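Long-range contact in WYL1 (Ruminococcus sp., PDB 6OAW), which is a WYL-domain accessory protein that probably modulates the Type VI-D CRISPR-Cas system, a bacterial RNA-targeting immune machinery: residues Met213-Ile224 with Phe252-Ser263. Sequence-based numbering, arbitrary orientation.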
# COMPACT_ATOMS: atom_id res chain seq x y z
N MSE B 213 22.76 9.91 -10.78
CA MSE B 213 21.49 9.70 -11.52
C MSE B 213 21.78 9.31 -12.98
O MSE B 213 21.09 8.40 -13.48
CB MSE B 213 20.66 10.98 -11.48
CG MSE B 213 19.44 10.96 -12.36
SE MSE B 213 18.16 9.67 -11.64
CE MSE B 213 16.66 9.64 -12.91
N TYR B 214 22.73 9.99 -13.65
CA TYR B 214 23.04 9.82 -15.10
C TYR B 214 24.50 9.38 -15.29
O TYR B 214 25.00 9.48 -16.42
CB TYR B 214 22.72 11.12 -15.87
CG TYR B 214 21.25 11.48 -15.88
CD1 TYR B 214 20.31 10.56 -16.35
CD2 TYR B 214 20.78 12.69 -15.37
CE1 TYR B 214 18.95 10.84 -16.33
CE2 TYR B 214 19.42 12.98 -15.35
CZ TYR B 214 18.51 12.06 -15.85
OH TYR B 214 17.17 12.28 -15.83
N SER B 215 25.16 8.91 -14.22
CA SER B 215 26.58 8.49 -14.23
C SER B 215 26.82 7.40 -13.17
O SER B 215 26.08 7.38 -12.16
CB SER B 215 27.49 9.67 -14.03
OG SER B 215 26.97 10.57 -13.07
N ARG B 216 27.79 6.50 -13.41
CA ARG B 216 28.23 5.46 -12.43
C ARG B 216 29.00 6.15 -11.30
O ARG B 216 28.67 5.85 -10.15
CB ARG B 216 29.09 4.36 -13.08
CG ARG B 216 29.34 3.15 -12.18
N GLU B 217 29.95 7.04 -11.62
CA GLU B 217 30.65 7.88 -10.60
C GLU B 217 29.86 9.20 -10.40
O GLU B 217 29.30 9.72 -11.38
CB GLU B 217 32.11 8.16 -10.96
CG GLU B 217 32.94 6.92 -11.34
CD GLU B 217 33.32 5.89 -10.29
OE1 GLU B 217 32.89 5.99 -9.11
OE2 GLU B 217 34.06 4.94 -10.65
N LYS B 218 29.82 9.68 -9.16
CA LYS B 218 29.27 10.98 -8.73
C LYS B 218 29.84 12.11 -9.60
O LYS B 218 31.07 12.21 -9.70
CB LYS B 218 29.57 11.19 -7.24
CG LYS B 218 28.92 10.15 -6.33
CD LYS B 218 28.90 10.49 -4.87
CE LYS B 218 27.76 9.76 -4.18
NZ LYS B 218 27.95 9.71 -2.72
N ARG B 219 28.96 12.93 -10.17
CA ARG B 219 29.24 14.22 -10.87
C ARG B 219 28.78 15.39 -9.99
O ARG B 219 27.60 15.38 -9.57
CB ARG B 219 28.49 14.29 -12.21
CG ARG B 219 29.13 13.55 -13.38
CD ARG B 219 28.16 13.44 -14.55
NE ARG B 219 28.69 12.67 -15.67
CZ ARG B 219 28.00 12.30 -16.76
NH1 ARG B 219 28.59 11.61 -17.71
NH2 ARG B 219 26.72 12.62 -16.89
N ARG B 220 29.64 16.38 -9.72
CA ARG B 220 29.24 17.68 -9.13
C ARG B 220 28.58 18.52 -10.22
O ARG B 220 29.28 18.94 -11.16
CB ARG B 220 30.44 18.41 -8.52
CG ARG B 220 30.10 19.75 -7.86
CD ARG B 220 30.84 20.04 -6.56
NE ARG B 220 31.39 21.40 -6.41
CZ ARG B 220 31.11 22.26 -5.42
NH1 ARG B 220 30.27 21.94 -4.45
NH2 ARG B 220 31.71 23.43 -5.40
N ILE B 221 27.27 18.75 -10.10
CA ILE B 221 26.42 19.50 -11.07
C ILE B 221 25.78 20.69 -10.34
O ILE B 221 25.90 20.77 -9.10
CB ILE B 221 25.37 18.58 -11.71
CG1 ILE B 221 24.34 18.06 -10.70
CG2 ILE B 221 26.05 17.44 -12.44
CD1 ILE B 221 23.17 17.34 -11.35
N ARG B 222 25.15 21.57 -11.10
CA ARG B 222 24.40 22.75 -10.59
C ARG B 222 22.91 22.50 -10.84
O ARG B 222 22.55 22.12 -11.97
CB ARG B 222 24.91 24.02 -11.25
CG ARG B 222 26.35 24.34 -10.88
CD ARG B 222 26.81 25.68 -11.41
NE ARG B 222 26.96 25.59 -12.86
CZ ARG B 222 26.86 26.62 -13.70
NH1 ARG B 222 26.59 27.84 -13.26
NH2 ARG B 222 27.03 26.42 -14.99
N LEU B 223 22.10 22.64 -9.78
CA LEU B 223 20.63 22.47 -9.83
C LEU B 223 19.95 23.78 -9.48
O LEU B 223 20.39 24.44 -8.53
CB LEU B 223 20.20 21.42 -8.81
CG LEU B 223 20.81 20.04 -8.97
CD1 LEU B 223 20.35 19.15 -7.84
CD2 LEU B 223 20.43 19.43 -10.32
N ILE B 224 18.88 24.10 -10.20
CA ILE B 224 17.87 25.13 -9.82
C ILE B 224 16.60 24.36 -9.50
O ILE B 224 15.87 23.98 -10.42
CB ILE B 224 17.67 26.18 -10.92
CG1 ILE B 224 19.00 26.78 -11.41
CG2 ILE B 224 16.72 27.26 -10.42
CD1 ILE B 224 18.88 27.66 -12.63
N PHE B 252 21.70 25.52 -18.47
CA PHE B 252 20.65 24.93 -17.61
C PHE B 252 19.52 24.41 -18.48
O PHE B 252 19.03 25.18 -19.29
CB PHE B 252 20.20 25.95 -16.57
CG PHE B 252 21.20 26.12 -15.46
CD1 PHE B 252 21.24 25.22 -14.40
CD2 PHE B 252 22.16 27.12 -15.52
CE1 PHE B 252 22.19 25.35 -13.41
CE2 PHE B 252 23.10 27.26 -14.51
CZ PHE B 252 23.12 26.37 -13.46
N LYS B 253 19.12 23.14 -18.29
CA LYS B 253 17.94 22.50 -18.95
C LYS B 253 17.10 21.77 -17.90
O LYS B 253 17.66 21.22 -16.92
CB LYS B 253 18.38 21.51 -20.04
N ALA B 254 15.79 21.76 -18.09
CA ALA B 254 14.82 21.03 -17.25
C ALA B 254 15.25 19.56 -17.15
O ALA B 254 15.69 18.98 -18.16
CB ALA B 254 13.44 21.14 -17.82
N ASP B 255 15.13 18.98 -15.96
CA ASP B 255 15.39 17.54 -15.75
C ASP B 255 14.66 17.07 -14.49
O ASP B 255 14.06 17.92 -13.77
CB ASP B 255 16.89 17.27 -15.69
CG ASP B 255 17.30 15.96 -16.32
OD1 ASP B 255 16.52 14.98 -16.22
OD2 ASP B 255 18.39 15.92 -16.93
N SER B 256 14.69 15.75 -14.29
CA SER B 256 14.11 15.05 -13.12
C SER B 256 15.13 14.06 -12.53
O SER B 256 15.42 13.02 -13.21
CB SER B 256 12.81 14.40 -13.54
OG SER B 256 12.20 13.69 -12.47
N TYR B 257 15.60 14.33 -11.31
CA TYR B 257 16.56 13.50 -10.55
C TYR B 257 15.85 12.74 -9.42
O TYR B 257 15.21 13.39 -8.58
CB TYR B 257 17.67 14.36 -9.95
CG TYR B 257 18.62 14.94 -10.95
CD1 TYR B 257 18.31 16.09 -11.64
CD2 TYR B 257 19.80 14.28 -11.27
CE1 TYR B 257 19.19 16.62 -12.59
CE2 TYR B 257 20.68 14.78 -12.21
CZ TYR B 257 20.36 15.96 -12.87
OH TYR B 257 21.21 16.43 -13.81
N ARG B 258 16.02 11.42 -9.35
CA ARG B 258 15.66 10.64 -8.13
C ARG B 258 16.33 11.30 -6.92
O ARG B 258 17.56 11.53 -6.98
CB ARG B 258 16.16 9.19 -8.26
CG ARG B 258 15.39 8.36 -9.28
CD ARG B 258 14.23 7.63 -8.65
NE ARG B 258 14.79 6.86 -7.55
CZ ARG B 258 15.18 5.60 -7.58
NH1 ARG B 258 15.72 5.07 -6.50
NH2 ARG B 258 14.96 4.85 -8.65
N ILE B 259 15.59 11.63 -5.86
CA ILE B 259 16.24 12.27 -4.69
C ILE B 259 17.25 11.29 -4.07
O ILE B 259 18.22 11.78 -3.43
CB ILE B 259 15.24 12.80 -3.64
CG1 ILE B 259 14.57 11.68 -2.86
CG2 ILE B 259 14.25 13.76 -4.28
CD1 ILE B 259 13.67 12.20 -1.76
N SER B 260 17.08 9.99 -4.29
CA SER B 260 18.00 8.96 -3.75
C SER B 260 19.35 8.97 -4.49
O SER B 260 20.27 8.35 -3.96
CB SER B 260 17.36 7.59 -3.76
OG SER B 260 17.03 7.17 -5.08
N ARG B 261 19.49 9.66 -5.62
CA ARG B 261 20.76 9.71 -6.40
C ARG B 261 21.42 11.09 -6.30
O ARG B 261 22.39 11.32 -7.03
CB ARG B 261 20.52 9.29 -7.85
CG ARG B 261 19.79 7.97 -8.03
CD ARG B 261 20.69 6.76 -7.98
NE ARG B 261 21.28 6.53 -9.30
CZ ARG B 261 20.74 5.83 -10.31
NH1 ARG B 261 19.57 5.22 -10.18
NH2 ARG B 261 21.39 5.74 -11.46
N LEU B 262 20.95 11.98 -5.42
CA LEU B 262 21.63 13.25 -5.07
C LEU B 262 22.27 13.12 -3.68
O LEU B 262 21.70 12.43 -2.84
CB LEU B 262 20.64 14.42 -5.13
CG LEU B 262 19.95 14.62 -6.48
CD1 LEU B 262 18.84 15.62 -6.36
CD2 LEU B 262 20.97 15.03 -7.54
N SER B 263 23.37 13.83 -3.45
CA SER B 263 24.05 13.95 -2.15
C SER B 263 24.89 15.23 -2.15
O SER B 263 25.03 15.88 -3.24
CB SER B 263 24.90 12.72 -1.89
OG SER B 263 25.92 12.56 -2.88
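Tyr257, in the antiparallel sheet of this WYL-domain protein, gathers Met213, Tyr214, Ile221 and Leu223 around its ring. Tyr214 meets it edge-to-face, offset: an edge of Tyr214 turns toward the face of Tyr257, with centroids 5.4 Å apart and planes at 67°. Ile221 points back against Tyr257 on the other side of the ring plane from Tyr214, its CD1 3.5 Å from Tyr257 CZ, while Leu223 CD2 touches CE1 of the same ring. The Tyr257 hydroxyl is held by Ser243 and Glu245. Met213, modelled as selenomethionine, sets its CB 3.4 Å from Tyr257 CD2 and its CG over the centre of the neighbouring Tyr214 ring; a bend at chi2 (68°) then carries SE to within 3.6 Å of Arg258 N.

Strand 237-243 lies between 219-230 and 253-258, so side chains of these two strands meet without direct backbone pairing, consistent with the Sm-like barrel of WYL domains. Tyr214 OH donates to Asp255 OD1 at 2.8 Å, arriving on the syn side, 30° out of the carboxylate plane. Ser256 N takes the anti lone pair of that oxygen, so two donors grip OD1, which limits rotation of the carboxylate; Ser304 is a further partner of the Tyr214 hydroxyl. With an alanine here instead of Asp255, Tyr214 OH and Ser256 N would probably both lose this acceptor, leaving the hydroxyl to Ser304 and the Tyr214 ring freer to tilt.

Just before strand 253-258, Phe252 receives Ile224 CD1 over one face, 4.0 Å from the ring centroid, in a CH-pi contact. The Phe252 CZ corner points at the middle of one face of the Arg222 guanidinium, 3.8 Å from Arg222 CZ, and salt bridges to Asp244 and Glu275 hold that group in place.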